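PDB 3LXQ: uncharacterized protein VP1736 from Vibrio parahaemolyticus, which is of uncharacterized function but carries a sulfatase-family domain of the alkaline phosphatase clan, an alpha/beta fold built around a mixed beta-sheet. Local coordinates for residues M117-A128 against V318-I328. Sequence-based numbering, arbitrary orientation.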
# COMPACT_ATOMS: atom_id res chain seq x y z
N MSE A 117 -13.83 8.46 -6.93
CA MSE A 117 -13.05 7.75 -7.95
C MSE A 117 -13.08 8.48 -9.29
O MSE A 117 -12.07 8.56 -9.97
CB MSE A 117 -13.58 6.33 -8.15
CG MSE A 117 -13.34 5.40 -6.98
SE MSE A 117 -11.77 4.28 -7.20
CE MSE A 117 -10.39 5.59 -7.09
N GLN A 118 -14.26 8.99 -9.64
CA GLN A 118 -14.44 9.75 -10.87
C GLN A 118 -13.65 11.06 -10.80
O GLN A 118 -13.25 11.61 -11.82
CB GLN A 118 -15.92 10.05 -11.13
CG GLN A 118 -16.90 8.87 -10.97
CD GLN A 118 -16.43 7.57 -11.63
OE1 GLN A 118 -15.80 7.58 -12.69
NE2 GLN A 118 -16.74 6.44 -11.00
N GLU A 119 -13.43 11.54 -9.58
CA GLU A 119 -12.78 12.83 -9.37
C GLU A 119 -11.25 12.78 -9.39
O GLU A 119 -10.61 13.81 -9.26
CB GLU A 119 -13.29 13.47 -8.06
CG GLU A 119 -14.75 13.90 -8.13
CD GLU A 119 -15.36 14.22 -6.77
OE1 GLU A 119 -16.54 13.87 -6.56
OE2 GLU A 119 -14.66 14.81 -5.93
N GLY A 120 -10.67 11.59 -9.59
CA GLY A 120 -9.21 11.48 -9.58
C GLY A 120 -8.54 10.36 -10.36
O GLY A 120 -9.10 9.79 -11.30
N TRP A 121 -7.31 10.07 -9.94
CA TRP A 121 -6.49 9.02 -10.54
C TRP A 121 -6.82 7.66 -9.89
O TRP A 121 -6.37 7.34 -8.79
CB TRP A 121 -5.02 9.40 -10.39
CG TRP A 121 -4.00 8.53 -11.11
CD1 TRP A 121 -4.25 7.45 -11.92
CD2 TRP A 121 -2.58 8.70 -11.10
NE1 TRP A 121 -3.07 6.93 -12.39
CE2 TRP A 121 -2.03 7.68 -11.91
CE3 TRP A 121 -1.72 9.61 -10.47
CZ2 TRP A 121 -0.66 7.54 -12.09
CZ3 TRP A 121 -0.36 9.47 -10.67
CH2 TRP A 121 0.16 8.44 -11.47
N GLN A 122 -7.64 6.89 -10.59
CA GLN A 122 -8.21 5.63 -10.11
C GLN A 122 -7.41 4.51 -10.72
O GLN A 122 -7.14 4.52 -11.92
CB GLN A 122 -9.68 5.55 -10.53
CG GLN A 122 -10.28 4.15 -10.65
CD GLN A 122 -11.67 4.15 -11.30
OE1 GLN A 122 -12.22 5.21 -11.62
NE2 GLN A 122 -12.24 2.96 -11.48
N PHE A 123 -6.99 3.54 -9.90
CA PHE A 123 -6.22 2.40 -10.42
C PHE A 123 -7.12 1.19 -10.42
O PHE A 123 -7.59 0.77 -9.37
CB PHE A 123 -4.98 2.13 -9.54
CG PHE A 123 -3.97 3.25 -9.53
CD1 PHE A 123 -4.14 4.35 -8.71
CD2 PHE A 123 -2.83 3.17 -10.32
CE1 PHE A 123 -3.18 5.38 -8.68
CE2 PHE A 123 -1.88 4.20 -10.31
CZ PHE A 123 -2.05 5.29 -9.49
N THR A 124 -7.37 0.62 -11.60
CA THR A 124 -8.35 -0.47 -11.71
C THR A 124 -7.69 -1.83 -11.67
O THR A 124 -8.37 -2.85 -11.61
CB THR A 124 -9.22 -0.37 -12.98
OG1 THR A 124 -8.41 -0.63 -14.14
CG2 THR A 124 -9.86 1.01 -13.09
N GLN A 125 -6.36 -1.83 -11.71
CA GLN A 125 -5.58 -3.06 -11.65
C GLN A 125 -4.47 -2.99 -10.59
O GLN A 125 -3.35 -3.40 -10.86
CB GLN A 125 -4.97 -3.39 -13.02
CG GLN A 125 -5.99 -3.89 -14.03
CD GLN A 125 -6.67 -5.18 -13.61
OE1 GLN A 125 -7.87 -5.36 -13.81
NE2 GLN A 125 -5.89 -6.09 -13.03
N MSE A 126 -4.82 -2.50 -9.41
CA MSE A 126 -3.95 -2.40 -8.25
C MSE A 126 -4.00 -3.66 -7.39
O MSE A 126 -5.08 -4.15 -7.06
CB MSE A 126 -4.37 -1.20 -7.40
CG MSE A 126 -3.48 -0.96 -6.18
SE MSE A 126 -1.62 -0.55 -6.61
CE MSE A 126 -1.92 0.92 -7.85
N TYR A 127 -2.82 -4.16 -7.02
CA TYR A 127 -2.73 -5.36 -6.17
C TYR A 127 -1.87 -5.15 -4.94
O TYR A 127 -0.79 -4.56 -5.01
CB TYR A 127 -2.25 -6.56 -6.98
CG TYR A 127 -3.24 -6.93 -8.05
CD1 TYR A 127 -3.23 -6.28 -9.28
CD2 TYR A 127 -4.20 -7.91 -7.83
CE1 TYR A 127 -4.14 -6.58 -10.27
CE2 TYR A 127 -5.12 -8.23 -8.82
CZ TYR A 127 -5.08 -7.57 -10.04
OH TYR A 127 -6.01 -7.86 -11.02
N ALA A 128 -2.37 -5.63 -3.81
CA ALA A 128 -1.58 -5.69 -2.60
C ALA A 128 -0.51 -6.77 -2.80
O ALA A 128 -0.72 -7.71 -3.55
CB ALA A 128 -2.45 -6.01 -1.38
N VAL A 318 -5.53 -14.51 -6.92
CA VAL A 318 -5.28 -13.16 -7.46
C VAL A 318 -6.34 -12.13 -7.10
O VAL A 318 -6.01 -11.01 -6.65
CB VAL A 318 -5.07 -13.22 -9.01
CG1 VAL A 318 -4.94 -11.83 -9.62
CG2 VAL A 318 -3.86 -14.09 -9.36
N LYS A 319 -7.61 -12.52 -7.27
CA LYS A 319 -8.77 -11.67 -7.02
C LYS A 319 -8.72 -11.09 -5.61
O LYS A 319 -9.15 -9.96 -5.38
CB LYS A 319 -10.07 -12.49 -7.21
N HIS A 320 -8.17 -11.87 -4.68
CA HIS A 320 -8.10 -11.46 -3.28
C HIS A 320 -6.86 -10.66 -2.90
O HIS A 320 -6.60 -10.45 -1.72
CB HIS A 320 -8.28 -12.66 -2.38
CG HIS A 320 -9.66 -13.24 -2.45
ND1 HIS A 320 -10.72 -12.69 -1.77
CD2 HIS A 320 -10.15 -14.30 -3.14
CE1 HIS A 320 -11.81 -13.40 -2.02
NE2 HIS A 320 -11.49 -14.38 -2.85
N PHE A 321 -6.12 -10.20 -3.89
CA PHE A 321 -5.09 -9.18 -3.69
C PHE A 321 -5.52 -7.89 -4.36
O PHE A 321 -4.86 -6.84 -4.23
CB PHE A 321 -3.74 -9.68 -4.22
CG PHE A 321 -3.14 -10.80 -3.41
CD1 PHE A 321 -3.56 -12.12 -3.59
CD2 PHE A 321 -2.17 -10.53 -2.45
CE1 PHE A 321 -3.03 -13.15 -2.82
CE2 PHE A 321 -1.63 -11.56 -1.69
CZ PHE A 321 -2.05 -12.87 -1.88
N HIS A 322 -6.64 -7.96 -5.08
CA HIS A 322 -7.15 -6.85 -5.85
C HIS A 322 -7.78 -5.81 -4.92
O HIS A 322 -8.63 -6.11 -4.09
CB HIS A 322 -8.10 -7.34 -6.94
CG HIS A 322 -8.50 -6.30 -7.93
ND1 HIS A 322 -9.71 -6.35 -8.60
CD2 HIS A 322 -7.87 -5.19 -8.37
CE1 HIS A 322 -9.80 -5.31 -9.42
NE2 HIS A 322 -8.70 -4.59 -9.30
N ILE A 323 -7.33 -4.56 -5.05
CA ILE A 323 -7.65 -3.52 -4.09
C ILE A 323 -7.90 -2.21 -4.82
O ILE A 323 -7.40 -2.02 -5.93
CB ILE A 323 -6.51 -3.34 -3.02
CG1 ILE A 323 -5.13 -3.18 -3.67
CG2 ILE A 323 -6.46 -4.54 -2.09
CD1 ILE A 323 -4.09 -2.51 -2.75
N PRO A 324 -8.70 -1.33 -4.22
CA PRO A 324 -8.84 0.02 -4.77
C PRO A 324 -7.61 0.86 -4.48
O PRO A 324 -6.90 0.62 -3.50
CB PRO A 324 -10.04 0.58 -4.00
CG PRO A 324 -10.00 -0.14 -2.68
CD PRO A 324 -9.52 -1.52 -3.01
N ALA A 325 -7.34 1.83 -5.34
CA ALA A 325 -6.32 2.83 -5.07
C ALA A 325 -6.77 4.07 -5.79
O ALA A 325 -7.16 4.00 -6.95
CB ALA A 325 -4.95 2.37 -5.56
N LEU A 326 -6.71 5.19 -5.09
CA LEU A 326 -7.14 6.47 -5.63
C LEU A 326 -6.18 7.54 -5.20
O LEU A 326 -5.91 7.70 -4.02
CB LEU A 326 -8.55 6.80 -5.12
CG LEU A 326 -9.43 7.97 -5.59
CD1 LEU A 326 -9.56 9.01 -4.50
CD2 LEU A 326 -9.01 8.62 -6.91
N ILE A 327 -5.66 8.29 -6.17
CA ILE A 327 -4.87 9.46 -5.84
C ILE A 327 -5.71 10.66 -6.22
O ILE A 327 -6.21 10.77 -7.34
CB ILE A 327 -3.49 9.47 -6.53
CG1 ILE A 327 -2.65 8.26 -6.08
CG2 ILE A 327 -2.76 10.79 -6.25
CD1 ILE A 327 -1.30 8.13 -6.81
N ILE A 328 -5.89 11.55 -5.26
CA ILE A 328 -6.80 12.67 -5.42
C ILE A 328 -6.17 13.91 -4.79
O ILE A 328 -5.40 13.82 -3.82
CB ILE A 328 -8.21 12.34 -4.84
CG1 ILE A 328 -9.23 13.44 -5.17
CG2 ILE A 328 -8.13 12.04 -3.34
CD1 ILE A 328 -10.69 13.00 -4.99
O HOH W 1 -7.60 -1.95 -8.64
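Where the antiparallel pairing of 121-127 with 322-328 is interrupted, the imidazole of His322 and one water bridge the gap. His322 NE2 donates to Thr124 O (2.9 Å), reaching that oxygen from above its carbonyl plane. With CG anti to the backbone N (chi1 -170°), His322 CD2 is set over one face of the Tyr127 phenol, off-centre toward the rim; the planes are 26° apart and the centroids 5.1 Å, leaving little true stacking. The water donates to Phe123 O and to Ile323 O (2.7 Å) and accepts from Met126 N, so three backbone groups that do not pair directly are satisfied through it. Backbone bonds resume on either side of the break, Trp121 and Ile327 exchanging both of theirs on one side, and Ala128 N reaching Phe321 O (2.8 Å) on the other. These strands belong to the mixed sheet of the alkaline phosphatase-like fold: 322-328 also pairs antiparallel with 298-304, while 335-337 and 341-342 run parallel to 121-127. On the face bearing Trp121, Ile327 CD1 sits 3.8 Å from Phe123 CE1 at the ring edge and also touches the indole; Trp121 and Phe123 pack on helix 346-353, and Ile327 on strand 298-304. Nearer the break, Ala325 CB meets Met126 CG at 3.7 Å.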